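Local coordinates for effector protein hopAB3 (Pseudomonas syringae pv. maculicola, PDB 3TJY), which is recognised by the Pto resistance protein of tomato, triggering host immunity, and promotes virulence in susceptible plants, at residues R9-L14 against R70-R75; T26-M31 against C57-N62; T1-R6 against A66-E71. All blocks are in the same frame, centred on the assembly; numbering follows the deposited sequence.

This chain is the Pto-binding domain of the effector, a small all-helical bundle. Contacts 1 and 3 are successive parts of one interface, helix 3-16 against helix 64-77; their centres lie about 8 Å apart and they share Arg70 and Glu71. Contact 2 sets helix 21-32 against the loop before helix 64-77, its centre about 14 Å from that of contact 1, across the chain's centre, and about 13 Å from that of contact 3. Contact 3 closes the longest loop, contact 1 the next, and contact 2 lies inside both. Leu69 touches Val11 and Ile10, while Phe28 packs on Leu73 and Ala66, so the first and last modelled helices and helix 21-32 pack in one core.

Contact 1 of 3, residues R9-L14 against R70-R75; sequences RIVQQL and REALRR
Val11 sets its CG2 methyl against two consecutive residues of helix 64-77, 4.0 Å from Ala72 CB and 4.1 Å from Leu73 CD2. With CG1 anti to the backbone N (chi1 172°), the other methyl is carried toward the facing helix. A beta-branched residue suits the spot because its methyls stay close to the backbone. Ala72 offers a single methyl, which limits the bulk on its side, whereas Leu73 reaches in with its far end, and the Val11 and Leu73 side chains run past each other in opposite directions. One turn beyond Val11, Leu14 looks the same way, its CD1 staying 4.6 Å from Leu73 CD2. The nearest CA atoms, those of Val11 and Leu73, are 7.1 Å apart. Leu69 and Leu21 also touch Val11, tying this patch to the rest of the bundle.

On another side of helix 3-16 the residues are polar. Arg9 NH2 gives a 2.8 Å hydrogen bond to Gln12 OE1, approaching from above the carbonyl plane (80° out of it). Gln13 NE2 sits 3.4 Å above the guanidinium plane of Arg9, offset toward its rim, and the amide of buried Gln13 is satisfied by His50 and Gln49. This is consistent with an amphipathic helix; here the join to helix 64-77 probably rests on aliphatic contact and the shielding of methyls from water.

Contact 2 of 3, residues T26-M31 against C57-N62; sequences TMFRNM and CGIDRN. With SO4 (sulfate ion), chain B.
Phe28 and Ile59 meet at about a right angle where helix 21-32 of this helical bundle packs on the loop after helix 54-57: Ile59 CD1, long enough to reach the ring, comes to its edge, in plane, 3.8 Å from Phe28 CE1. CG of Phe28 lies anti to the backbone N (chi1 -170°), which carries the ring toward the loop although its CB bond does not aim there. Met31, a selenomethionine, also crosses Ile59 at roughly a right angle, its CG 4.1 Å from Ile59 CD1. Its flexible chain bends at chi2 and brings CE to 3.6 Å from Ile59 CG1, although CE is doubtfully placed. Gly58 leaves the preceding helix with positive phi (72°), which glycine adopts easily; further on, Asp60 OD1 accepts from Asn62 N at 3.0 Å, an Asx turn. The CB of Arg29 points away from the loop; the chain, bent at chi3, presents its guanidinium edge to a sulfate, probably from the crystallisation liquor, with NE 2.7 Å from O3 and NH2 2.9 Å from O2. Arg25 also binds this anion. One conformer of Arg61 reaches Arg29 O through a water; another water donates to Met31 O at 2.8 Å and accepts from Ile59 N at 3.0 Å.

Contact 3 of 3, residues T1-R6 against A66-E71; sequences TGAVPR and AIALRE
Val4 and Ala3 meet helix 64-77 at a single residue, Ala68, near the start of helix 3-16. In Val4 the CB stands back from the partner, 4.9 Å from Ala68 CB, since its bond from CA runs along the interface instead of into it. Of the two branches, CG1 lies anti to the backbone N (chi1 171°) and keeps 5.7 Å from Ala68 CB. CG2 is the branch that closes in, 4.4 Å from Ala68 CB, and it has the carboxylate oxygen Glu71 OE1 at 5.1 Å, a distance at which the two merely pass by. Val4 thus skirts the border of the interface with one methyl.

The closer meeting is at Ala3, whose methyl points to the facing helix and ends 4.0 Å from Ala68 CB. The methyl of Ala68 also lies 3.5 Å from the backbone oxygen Ala3 O, resting partly on the main chain of the first helical turn. Alanine suits both positions: with single methyls between them the backbones come near, and the CA atoms of Val4 and Ala68 are 5.4 Å apart. Ala7, one turn further along helix 3-16, touches Ala68 as well, so this methyl fits against two successive turns.

Gly2 occupies the N-cap position, and Pro5 falls in the first turn, where a residue without an amide hydrogen costs no helical bond. Arg6 makes weak hydrogen bonds to His50 and Gln49. Across the interface itself only methyls and backbone atoms meet, and the contact consequently rests on close fit and van der Waals attraction, with no charge pairing to steer it.

Contact 1 of 3, residues R9-L14 against R70-R75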
ATOM      1  N   ARG A   9      -6.458  -7.487   1.935  1.00 11.28           N
ATOM      2  CA  ARG A   9      -5.415  -8.305   2.545  1.00 13.92           C
ATOM      3  C   ARG A   9      -4.175  -7.448   2.855  1.00 12.92           C
ATOM      4  O   ARG A   9      -3.537  -7.616   3.896  1.00 10.75           O
ATOM      5  CB  ARG A   9      -5.051  -9.474   1.618  1.00 12.56           C
ATOM      6  CG  ARG A   9      -3.840 -10.283   2.036  1.00 24.31           C
ATOM      7  CD  ARG A   9      -4.042 -10.924   3.400  1.00 35.96           C
ATOM      8  NE  ARG A   9      -3.126 -12.040   3.626  1.00 44.20           N
ATOM      9  CZ  ARG A   9      -2.883 -12.569   4.820  1.00 44.73           C
ATOM     10  NH1 ARG A   9      -2.038 -13.586   4.942  1.00 45.02           N
ATOM     11  NH2 ARG A   9      -3.478 -12.073   5.895  1.00 45.05           N
ATOM     12  N   ILE A  10      -3.838  -6.522   1.960  1.00 10.95           N
ATOM     13  CA  ILE A  10      -2.726  -5.606   2.227  1.00  9.66           C
ATOM     14  C   ILE A  10      -3.015  -4.820   3.507  1.00 11.62           C
ATOM     15  O   ILE A  10      -2.171  -4.730   4.394  1.00 12.39           O
ATOM     16  CB  ILE A  10      -2.464  -4.646   1.033  1.00 10.65           C
ATOM     17  CG1 ILE A  10      -2.013  -5.440  -0.195  1.00 12.84           C
ATOM     18  CG2 ILE A  10      -1.372  -3.643   1.375  1.00 11.21           C
ATOM     19  CD1 ILE A  10      -1.973  -4.584  -1.513  1.00  9.72           C
ATOM     20  N   VAL A  11      -4.203  -4.235   3.593  1.00  9.84           N
ATOM     21  CA  VAL A  11      -4.559  -3.473   4.779  1.00 10.51           C
ATOM     22  C   VAL A  11      -4.506  -4.360   6.024  1.00 11.86           C
ATOM     23  O   VAL A  11      -3.957  -3.960   7.037  1.00 10.86           O
ATOM     24  CB  VAL A  11      -5.924  -2.796   4.611  1.00 10.13           C
ATOM     25  CG1 VAL A  11      -6.404  -2.161   5.933  1.00 11.28           C
ATOM     26  CG2 VAL A  11      -5.838  -1.752   3.492  1.00 12.00           C
ATOM     27  N   GLN A  12      -5.081  -5.560   5.937  1.00 11.29           N
ATOM     28  CA  GLN A  12      -5.032  -6.523   7.037  1.00 10.68           C
ATOM     29  C   GLN A  12      -3.606  -6.798   7.490  1.00 10.56           C
ATOM     30  O   GLN A  12      -3.318  -6.835   8.687  1.00 14.74           O
ATOM     31  CB  GLN A  12      -5.645  -7.859   6.581  1.00  9.00           C
ATOM     32  CG  GLN A  12      -5.452  -9.013   7.556  1.00 13.19           C
ATOM     33  CD  GLN A  12      -5.999 -10.331   6.999  1.00 15.03           C
ATOM     34  OE1 GLN A  12      -5.888 -10.604   5.799  1.00 15.90           O
ATOM     35  NE2 GLN A  12      -6.593 -11.145   7.869  1.00 13.47           N
ATOM     36  N   GLN A  13      -2.737  -7.076   6.521  1.00 10.26           N
ATOM     37  CA  GLN A  13      -1.349  -7.382   6.835  1.00 10.36           C
ATOM     38  C   GLN A  13      -0.612  -6.176   7.424  1.00 11.22           C
ATOM     39  O   GLN A  13       0.256  -6.341   8.293  1.00 16.03           O
ATOM     40  CB  GLN A  13      -0.636  -7.885   5.597  1.00 10.51           C
ATOM     41  CG  GLN A  13      -1.074  -9.271   5.154  1.00 13.88           C
ATOM     42  CD  GLN A  13      -0.317  -9.702   3.921  1.00 17.30           C
ATOM     43  OE1 GLN A  13      -0.290  -8.992   2.936  1.00 17.94           O
ATOM     44  NE2 GLN A  13       0.339 -10.853   3.994  1.00 31.23           N
ATOM     45  N   LEU A  14      -0.922  -4.975   6.934  1.00 10.83           N
ATOM     46  CA  LEU A  14      -0.332  -3.758   7.520  1.00  9.75           C
ATOM     47  C   LEU A  14      -0.730  -3.595   8.987  1.00 11.71           C
ATOM     48  O   LEU A  14       0.114  -3.317   9.842  1.00 15.40           O
ATOM     49  CB  LEU A  14      -0.750  -2.514   6.723  1.00 13.99           C
ATOM     50  CG  LEU A  14      -0.063  -2.377   5.363  1.00 11.56           C
ATOM     51  CD1 LEU A  14      -0.722  -1.292   4.515  1.00 12.21           C
ATOM     52  CD2 LEU A  14       1.432  -2.120   5.527  1.00 13.76           C
ATOM     53  N   ARG A  70      -5.597   2.374  -2.668  0.55 10.17           N
ATOM     54  CA  ARG A  70      -5.886   3.754  -2.289  0.55  7.04           C
ATOM     55  C   ARG A  70      -7.320   3.857  -1.761  0.55  8.81           C
ATOM     56  O   ARG A  70      -7.583   4.545  -0.759  0.55  8.30           O
ATOM     57  CB  ARG A  70      -5.670   4.702  -3.467  0.55 12.39           C
ATOM     58  CG  ARG A  70      -5.477   6.132  -3.038  0.55 24.59           C
ATOM     59  CD  ARG A  70      -6.017   7.084  -4.081  0.55 25.40           C
ATOM     60  NE  ARG A  70      -5.008   7.935  -4.701  0.55 28.34           N
ATOM     61  CZ  ARG A  70      -3.988   8.514  -4.073  0.55 26.61           C
ATOM     62  NH1 ARG A  70      -3.789   8.345  -2.762  0.55 11.73           N
ATOM     63  NH2 ARG A  70      -3.152   9.265  -4.779  0.55 14.35           N
ATOM     64  N   GLU A  71      -8.250   3.179  -2.432  1.00  9.97           N
ATOM     65  CA  GLU A  71      -9.640   3.184  -1.972  1.00  9.59           C
ATOM     66  C   GLU A  71      -9.761   2.589  -0.582  1.00 10.32           C
ATOM     67  O   GLU A  71     -10.471   3.129   0.275  1.00 10.88           O
ATOM     68  CB  GLU A  71     -10.535   2.403  -2.942  1.00  7.25           C
ATOM     69  CG  GLU A  71     -10.684   3.108  -4.280  1.00  8.41           C
ATOM     70  CD  GLU A  71     -11.371   2.231  -5.318  1.00 11.43           C
ATOM     71  OE1 GLU A  71     -11.645   1.044  -5.005  1.00 16.70           O
ATOM     72  OE2 GLU A  71     -11.614   2.741  -6.429  1.00 13.60           O
ATOM     73  N   ALA A  72      -9.082   1.464  -0.365  1.00  8.31           N
ATOM     74  CA  ALA A  72      -9.169   0.768   0.915  1.00  8.83           C
ATOM     75  C   ALA A  72      -8.555   1.575   2.056  1.00 12.09           C
ATOM     76  O   ALA A  72      -9.101   1.608   3.165  1.00 10.12           O
ATOM     77  CB  ALA A  72      -8.505  -0.600   0.808  1.00 10.54           C
ATOM     78  N   LEU A  73      -7.403   2.195   1.805  1.00  8.82           N
ATOM     79  CA  LEU A  73      -6.782   3.022   2.837  1.00  5.78           C
ATOM     80  C   LEU A  73      -7.637   4.220   3.167  1.00  8.61           C
ATOM     81  O   LEU A  73      -7.749   4.614   4.326  1.00 11.51           O
ATOM     82  CB  LEU A  73      -5.374   3.478   2.399  1.00  8.95           C
ATOM     83  CG  LEU A  73      -4.357   2.346   2.370  1.00  9.19           C
ATOM     84  CD1 LEU A  73      -3.119   2.808   1.605  1.00 10.69           C
ATOM     85  CD2 LEU A  73      -3.988   1.892   3.789  1.00 12.77           C
ATOM     86  N   ARG A  74      -8.245   4.829   2.152  1.00  9.40           N
ATOM     87  CA  ARG A  74      -9.105   5.986   2.406  1.00  9.15           C
ATOM     88  C   ARG A  74     -10.325   5.615   3.244  1.00 12.69           C
ATOM     89  O   ARG A  74     -10.690   6.336   4.176  1.00 12.34           O
ATOM     90  CB  ARG A  74      -9.537   6.646   1.093  1.00 10.72           C
ATOM     91  CG  ARG A  74     -10.693   7.627   1.237  1.00 10.80           C
ATOM     92  CD  ARG A  74     -10.979   8.332  -0.089  1.00 13.88           C
ATOM     93  NE  ARG A  74     -11.256   7.378  -1.162  1.00 16.24           N
ATOM     94  CZ  ARG A  74     -11.332   7.715  -2.446  1.00 24.75           C
ATOM     95  NH1 ARG A  74     -11.580   6.792  -3.370  1.00 21.18           N
ATOM     96  NH2 ARG A  74     -11.148   8.981  -2.803  1.00 28.40           N
ATOM     97  N   ARG A  75     -10.944   4.484   2.918  1.00 11.41           N
ATOM     98  CA  ARG A  75     -12.135   4.062   3.655  1.00  9.40           C
ATOM     99  C   ARG A  75     -11.774   3.684   5.083  1.00 11.45           C
ATOM    100  O   ARG A  75     -12.503   4.025   6.021  1.00 13.50           O
ATOM    101  CB  ARG A  75     -12.818   2.888   2.952  1.00 10.92           C
ATOM    102  CG  ARG A  75     -14.093   2.426   3.666  1.00 15.24           C
ATOM    103  CD  ARG A  75     -14.988   1.638   2.709  1.00 16.77           C
ATOM    104  NE  ARG A  75     -15.508   2.497   1.642  1.00 13.96           N
ATOM    105  CZ  ARG A  75     -15.134   2.430   0.362  1.00 13.99           C
ATOM    106  NH1 ARG A  75     -14.239   1.543  -0.038  1.00 15.61           N
ATOM    107  NH2 ARG A  75     -15.664   3.274  -0.522  1.00 13.81           N
TER

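Contact 2 of 3, residues T26-M31 against C57-N62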
ATOM      1  N   THR A  26      -1.017   8.405   3.705  1.00 16.44           N
ATOM      2  CA  THR A  26      -0.269   9.572   3.256  1.00 16.33           C
ATOM      3  C   THR A  26       0.955   9.153   2.432  1.00 16.10           C
ATOM      4  O   THR A  26       1.205   9.691   1.356  1.00 21.15           O
ATOM      5  CB  THR A  26       0.149  10.416   4.461  1.00 18.00           C
ATOM      6  OG1 THR A  26      -1.029  10.881   5.138  1.00 17.79           O
ATOM      7  CG2 THR A  26       0.999  11.626   4.047  1.00 22.90           C
HETATM    8  N   MSE A  27       1.711   8.200   2.977  0.56 15.71           N
HETATM    9  CA  MSE A  27       2.901   7.658   2.319  0.56 17.97           C
HETATM   10  C   MSE A  27       2.572   7.162   0.918  0.56 16.41           C
HETATM   11  O   MSE A  27       3.264   7.492  -0.048  0.56 18.88           O
HETATM   12  CB  MSE A  27       3.468   6.478   3.122  0.56 16.22           C
HETATM   13  CG  MSE A  27       3.743   6.772   4.579  0.56 19.29           C
HETATM   14 SE   MSE A  27       5.613   6.483   4.995  0.56 34.98          SE
HETATM   15  CE  MSE A  27       6.292   7.965   3.911  0.56 28.03           C
ATOM     16  N   PHE A  28       1.515   6.360   0.827  1.00 15.71           N
ATOM     17  CA  PHE A  28       1.129   5.705  -0.416  1.00 13.72           C
ATOM     18  C   PHE A  28       0.703   6.737  -1.449  1.00 16.01           C
ATOM     19  O   PHE A  28       1.024   6.603  -2.619  1.00 17.57           O
ATOM     20  CB  PHE A  28       0.031   4.680  -0.193  1.00 14.75           C
ATOM     21  CG  PHE A  28      -0.241   3.818  -1.393  1.00 13.82           C
ATOM     22  CD1 PHE A  28       0.751   3.013  -1.915  1.00 12.00           C
ATOM     23  CD2 PHE A  28      -1.488   3.819  -1.998  1.00  9.56           C
ATOM     24  CE1 PHE A  28       0.506   2.192  -3.017  1.00 12.69           C
ATOM     25  CE2 PHE A  28      -1.748   3.003  -3.094  1.00 13.36           C
ATOM     26  CZ  PHE A  28      -0.747   2.184  -3.607  1.00 12.14           C
ATOM     27  N   ARG A  29      -0.011   7.771  -1.013  1.00 18.11           N
ATOM     28  CA  ARG A  29      -0.348   8.875  -1.913  1.00 18.36           C
ATOM     29  C   ARG A  29       0.921   9.472  -2.517  1.00 17.20           C
ATOM     30  O   ARG A  29       1.008   9.692  -3.724  1.00 19.87           O
ATOM     31  CB  ARG A  29      -1.126   9.966  -1.171  1.00 20.73           C
ATOM     32  CG  ARG A  29      -1.626  11.081  -2.072  1.00 19.43           C
ATOM     33  CD  ARG A  29      -2.302  12.183  -1.256  1.00 22.76           C
ATOM     34  NE  ARG A  29      -3.419  11.634  -0.502  1.00 26.80           N
ATOM     35  CZ  ARG A  29      -3.516  11.642   0.823  1.00 24.75           C
ATOM     36  NH1 ARG A  29      -2.580  12.212   1.564  1.00 27.42           N
ATOM     37  NH2 ARG A  29      -4.574  11.099   1.401  1.00 26.34           N
ATOM     38  N   ASN A  30       1.907   9.729  -1.665  1.00 20.65           N
ATOM     39  CA  ASN A  30       3.187  10.272  -2.108  1.00 22.58           C
ATOM     40  C   ASN A  30       3.951   9.301  -3.009  1.00 20.25           C
ATOM     41  O   ASN A  30       4.619   9.723  -3.956  1.00 23.92           O
ATOM     42  CB  ASN A  30       4.045  10.640  -0.904  1.00 27.78           C
ATOM     43  CG  ASN A  30       3.462  11.779  -0.106  1.00 37.13           C
ATOM     44  OD1 ASN A  30       2.730  12.616  -0.640  1.00 35.88           O
ATOM     45  ND2 ASN A  30       3.792  11.826   1.184  1.00 41.29           N
HETATM   46  N   MSE A  31       3.848   8.011  -2.710  1.00 19.46           N
HETATM   47  CA  MSE A  31       4.481   6.974  -3.531  1.00 17.91           C
HETATM   48  C   MSE A  31       3.932   7.028  -4.948  1.00 17.48           C
HETATM   49  O   MSE A  31       4.686   6.976  -5.925  1.00 22.12           O
HETATM   50  CB  MSE A  31       4.240   5.586  -2.934  1.00 21.55           C
HETATM   51  CG  MSE A  31       4.728   4.434  -3.808  1.00 23.49           C
HETATM   52 SE   MSE A  31       6.690   4.264  -3.824  1.00 45.96          SE
HETATM   53  CE  MSE A  31       6.826   2.929  -5.225  1.00 50.56           C
ATOM     54  N   CYS A  57      11.192   0.175  -9.410  1.00 16.89           N
ATOM     55  CA  CYS A  57      10.275   0.696 -10.422  1.00 17.26           C
ATOM     56  C   CYS A  57       9.131   1.565  -9.939  1.00 18.78           C
ATOM     57  O   CYS A  57       8.366   2.079 -10.761  1.00 21.57           O
ATOM     58  CB  CYS A  57       9.696  -0.439 -11.279  1.00 14.95           C
ATOM     59  SG  CYS A  57      10.885  -1.554 -11.934  1.00 18.93           S
ATOM     60  N   GLY A  58       8.975   1.724  -8.633  1.00 21.18           N
ATOM     61  CA  GLY A  58       7.816   2.447  -8.134  1.00 19.97           C
ATOM     62  C   GLY A  58       6.514   1.675  -8.273  1.00 19.02           C
ATOM     63  O   GLY A  58       6.509   0.473  -8.546  1.00 14.76           O
ATOM     64  N   ILE A  59       5.401   2.373  -8.072  1.00 12.69           N
ATOM     65  CA  ILE A  59       4.079   1.775  -8.180  1.00 12.64           C
ATOM     66  C   ILE A  59       3.224   2.616  -9.125  1.00 19.76           C
ATOM     67  O   ILE A  59       3.221   3.843  -9.047  1.00 17.81           O
ATOM     68  CB  ILE A  59       3.394   1.637  -6.808  1.00 13.83           C
ATOM     69  CG1 ILE A  59       4.129   0.610  -5.937  1.00 13.43           C
ATOM     70  CG2 ILE A  59       1.918   1.223  -6.976  1.00 15.54           C
ATOM     71  CD1 ILE A  59       3.632   0.575  -4.486  1.00 15.13           C
ATOM     72  N   ASP A  60       2.506   1.948 -10.022  1.00 15.30           N
ATOM     73  CA  ASP A  60       1.744   2.625 -11.073  1.00 18.55           C
ATOM     74  C   ASP A  60       0.370   2.993 -10.539  1.00 14.81           C
ATOM     75  O   ASP A  60      -0.412   2.116 -10.207  1.00 15.57           O
ATOM     76  CB  ASP A  60       1.599   1.674 -12.258  1.00 20.44           C
ATOM     77  CG  ASP A  60       0.788   2.251 -13.396  1.00 26.64           C
ATOM     78  OD1 ASP A  60       0.421   3.442 -13.351  1.00 23.51           O
ATOM     79  OD2 ASP A  60       0.523   1.498 -14.356  1.00 31.58           O
ATOM     80  N   ARG A  61       0.073   4.285 -10.453  0.51 15.19           N
ATOM     81  CA  ARG A  61      -1.190   4.707  -9.858  0.51 16.06           C
ATOM     82  C   ARG A  61      -2.396   4.183 -10.636  0.51 15.15           C
ATOM     83  O   ARG A  61      -3.496   4.084 -10.094  0.51 15.33           O
ATOM     84  CB  ARG A  61      -1.262   6.237  -9.753  0.51 19.48           C
ATOM     85  CG  ARG A  61      -1.068   6.960 -11.064  0.51 21.16           C
ATOM     86  CD  ARG A  61      -1.665   8.356 -11.006  0.51 27.96           C
ATOM     87  NE  ARG A  61      -1.433   8.995  -9.715  0.51 25.07           N
ATOM     88  CZ  ARG A  61      -0.440   9.840  -9.465  0.51 28.91           C
ATOM     89  NH1 ARG A  61      -0.312  10.376  -8.259  0.51 20.97           N
ATOM     90  NH2 ARG A  61       0.424  10.153 -10.423  0.51 32.79           N
ATOM     91  N   ASN A  62      -2.188   3.866 -11.910  1.00 16.44           N
ATOM     92  CA  ASN A  62      -3.277   3.393 -12.756  1.00 14.31           C
ATOM     93  C   ASN A  62      -3.527   1.894 -12.657  1.00 16.93           C
ATOM     94  O   ASN A  62      -4.478   1.380 -13.245  1.00 18.17           O
ATOM     95  CB  ASN A  62      -3.016   3.773 -14.210  1.00 19.87           C
ATOM     96  CG  ASN A  62      -2.996   5.271 -14.421  1.00 29.05           C
ATOM     97  OD1 ASN A  62      -3.842   5.994 -13.896  1.00 35.23           O
ATOM     98  ND2 ASN A  62      -2.017   5.748 -15.183  1.00 39.19           N
TER
HETATM   99  S   SO4 B   1      -6.839   9.973  -1.200  1.00 27.34           S
HETATM  100  O1  SO4 B   1      -7.015   8.999  -2.261  1.00 34.23           O
HETATM  101  O2  SO4 B   1      -6.432   9.308   0.029  1.00 36.03           O
HETATM  102  O3  SO4 B   1      -5.798  10.907  -1.613  1.00 38.25           O
HETATM  103  O4  SO4 B   1      -8.102  10.664  -0.977  1.00 47.05           O
HETATM  104  O   HOH W   1      -0.943  10.563  -5.482  1.00 25.77           O
HETATM  105  O   HOH W   2       5.963   5.334  -7.800  1.00 26.44           O

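Contact 3 of 3, residues T1-R6 against A66-E71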
ATOM      1  N   THR A   1      -9.264 -13.426  -6.077  1.00 49.70           N
ATOM      2  CA  THR A   1      -8.057 -13.035  -6.797  1.00 54.53           C
ATOM      3  C   THR A   1      -8.172 -11.599  -7.311  1.00 51.35           C
ATOM      4  O   THR A   1      -7.234 -11.062  -7.906  1.00 60.49           O
ATOM      5  CB  THR A   1      -7.740 -13.991  -7.984  1.00 59.96           C
ATOM      6  OG1 THR A   1      -8.760 -13.897  -8.990  1.00 56.69           O
ATOM      7  CG2 THR A   1      -7.634 -15.435  -7.506  1.00 62.52           C
ATOM      8  N   GLY A   2      -9.326 -10.982  -7.078  1.00 36.17           N
ATOM      9  CA  GLY A   2      -9.576  -9.642  -7.575  1.00 20.74           C
ATOM     10  C   GLY A   2      -8.760  -8.620  -6.821  1.00 18.66           C
ATOM     11  O   GLY A   2      -8.214  -8.893  -5.749  1.00 18.30           O
ATOM     12  N   ALA A   3      -8.655  -7.431  -7.392  1.00 15.44           N
ATOM     13  CA  ALA A   3      -7.862  -6.382  -6.767  1.00 13.29           C
ATOM     14  C   ALA A   3      -8.419  -5.938  -5.420  1.00 10.07           C
ATOM     15  O   ALA A   3      -7.662  -5.538  -4.543  1.00 11.76           O
ATOM     16  CB  ALA A   3      -7.759  -5.187  -7.706  1.00 13.26           C
ATOM     17  N   VAL A   4      -9.740  -5.953  -5.262  1.00 11.71           N
ATOM     18  CA  VAL A   4     -10.300  -5.473  -3.994  1.00 11.56           C
ATOM     19  C   VAL A   4      -9.970  -6.406  -2.829  1.00 11.41           C
ATOM     20  O   VAL A   4      -9.436  -5.964  -1.823  1.00 10.93           O
ATOM     21  CB  VAL A   4     -11.813  -5.226  -4.070  1.00 13.69           C
ATOM     22  CG1 VAL A   4     -12.380  -4.952  -2.664  1.00 13.30           C
ATOM     23  CG2 VAL A   4     -12.091  -4.070  -5.011  1.00 15.83           C
ATOM     24  N   PRO A   5     -10.268  -7.711  -2.960  1.00 11.92           N
ATOM     25  CA  PRO A   5      -9.862  -8.544  -1.826  1.00 11.76           C
ATOM     26  C   PRO A   5      -8.358  -8.520  -1.594  1.00 12.17           C
ATOM     27  O   PRO A   5      -7.910  -8.634  -0.446  1.00 13.12           O
ATOM     28  CB  PRO A   5     -10.325  -9.958  -2.225  1.00 18.89           C
ATOM     29  CG  PRO A   5     -10.633  -9.891  -3.685  1.00 18.89           C
ATOM     30  CD  PRO A   5     -11.059  -8.457  -3.945  1.00 14.65           C
ATOM     31  N   ARG A   6      -7.570  -8.383  -2.653  1.00 10.67           N
ATOM     32  CA  ARG A   6      -6.127  -8.285  -2.442  1.00 12.02           C
ATOM     33  C   ARG A   6      -5.753  -7.019  -1.675  1.00 14.01           C
ATOM     34  O   ARG A   6      -4.933  -7.069  -0.761  1.00 13.26           O
ATOM     35  CB  ARG A   6      -5.334  -8.400  -3.755  1.00 11.99           C
ATOM     36  CG  ARG A   6      -3.847  -8.532  -3.503  1.00 20.01           C
ATOM     37  CD  ARG A   6      -3.061  -8.804  -4.770  1.00 22.82           C
ATOM     38  NE  ARG A   6      -1.674  -9.162  -4.474  1.00 23.94           N
ATOM     39  CZ  ARG A   6      -1.109 -10.315  -4.826  1.00 42.21           C
ATOM     40  NH1 ARG A   6      -1.807 -11.226  -5.497  1.00 50.66           N
ATOM     41  NH2 ARG A   6       0.158 -10.558  -4.515  1.00 41.68           N
ATOM     42  N   ALA A  66      -3.233  -0.730  -7.251  1.00  9.26           N
ATOM     43  CA  ALA A  66      -2.943   0.558  -6.621  1.00  9.48           C
ATOM     44  C   ALA A  66      -4.223   1.345  -6.385  1.00  9.98           C
ATOM     45  O   ALA A  66      -4.370   2.012  -5.355  1.00 11.82           O
ATOM     46  CB  ALA A  66      -1.962   1.366  -7.458  1.00 12.06           C
ATOM     47  N   ILE A  67      -5.149   1.285  -7.342  1.00 10.28           N
ATOM     48  CA  ILE A  67      -6.423   1.972  -7.182  1.00 10.20           C
ATOM     49  C   ILE A  67      -7.190   1.359  -6.015  1.00 12.12           C
ATOM     50  O   ILE A  67      -7.712   2.075  -5.156  1.00  9.96           O
ATOM     51  CB  ILE A  67      -7.274   1.881  -8.469  1.00  9.75           C
ATOM     52  CG1 ILE A  67      -6.625   2.679  -9.587  1.00 11.35           C
ATOM     53  CG2 ILE A  67      -8.698   2.370  -8.219  1.00 10.08           C
ATOM     54  CD1 ILE A  67      -7.243   2.442 -10.968  1.00 15.64           C
ATOM     55  N   ALA A  68      -7.277   0.034  -5.990  1.00  8.98           N
ATOM     56  CA  ALA A  68      -8.015  -0.638  -4.918  1.00  9.45           C
ATOM     57  C   ALA A  68      -7.397  -0.353  -3.560  1.00  8.49           C
ATOM     58  O   ALA A  68      -8.111  -0.185  -2.582  1.00  9.32           O
ATOM     59  CB  ALA A  68      -8.088  -2.158  -5.167  1.00 11.14           C
ATOM     60  N   LEU A  69      -6.072  -0.295  -3.486  1.00  8.51           N
ATOM     61  CA  LEU A  69      -5.435  -0.015  -2.203  1.00  9.24           C
ATOM     62  C   LEU A  69      -5.677   1.421  -1.748  1.00  8.19           C
ATOM     63  O   LEU A  69      -5.934   1.681  -0.558  1.00 10.37           O
ATOM     64  CB  LEU A  69      -3.924  -0.333  -2.246  1.00  9.73           C
ATOM     65  CG  LEU A  69      -3.220  -0.100  -0.902  1.00 10.12           C
ATOM     66  CD1 LEU A  69      -3.846  -0.965   0.194  1.00 10.43           C
ATOM     67  CD2 LEU A  69      -1.724  -0.415  -1.025  1.00 10.11           C
ATOM     68  N   ARG A  70      -5.597   2.374  -2.668  0.55 10.17           N
ATOM     69  CA  ARG A  70      -5.886   3.754  -2.289  0.55  7.04           C
ATOM     70  C   ARG A  70      -7.320   3.857  -1.761  0.55  8.81           C
ATOM     71  O   ARG A  70      -7.583   4.545  -0.759  0.55  8.30           O
ATOM     72  CB  ARG A  70      -5.670   4.702  -3.467  0.55 12.39           C
ATOM     73  CG  ARG A  70      -5.477   6.132  -3.038  0.55 24.59           C
ATOM     74  CD  ARG A  70      -6.017   7.084  -4.081  0.55 25.40           C
ATOM     75  NE  ARG A  70      -5.008   7.935  -4.701  0.55 28.34           N
ATOM     76  CZ  ARG A  70      -3.988   8.514  -4.073  0.55 26.61           C
ATOM     77  NH1 ARG A  70      -3.789   8.345  -2.762  0.55 11.73           N
ATOM     78  NH2 ARG A  70      -3.152   9.265  -4.779  0.55 14.35           N
ATOM     79  N   GLU A  71      -8.250   3.179  -2.432  1.00  9.97           N
ATOM     80  CA  GLU A  71      -9.640   3.184  -1.972  1.00  9.59           C
ATOM     81  C   GLU A  71      -9.761   2.589  -0.582  1.00 10.32           C
ATOM     82  O   GLU A  71     -10.471   3.129   0.275  1.00 10.88           O
ATOM     83  CB  GLU A  71     -10.535   2.403  -2.942  1.00  7.25           C
ATOM     84  CG  GLU A  71     -10.684   3.108  -4.280  1.00  8.41           C
ATOM     85  CD  GLU A  71     -11.371   2.231  -5.318  1.00 11.43           C
ATOM     86  OE1 GLU A  71     -11.645   1.044  -5.005  1.00 16.70           O
ATOM     87  OE2 GLU A  71     -11.614   2.741  -6.429  1.00 13.60           O
TER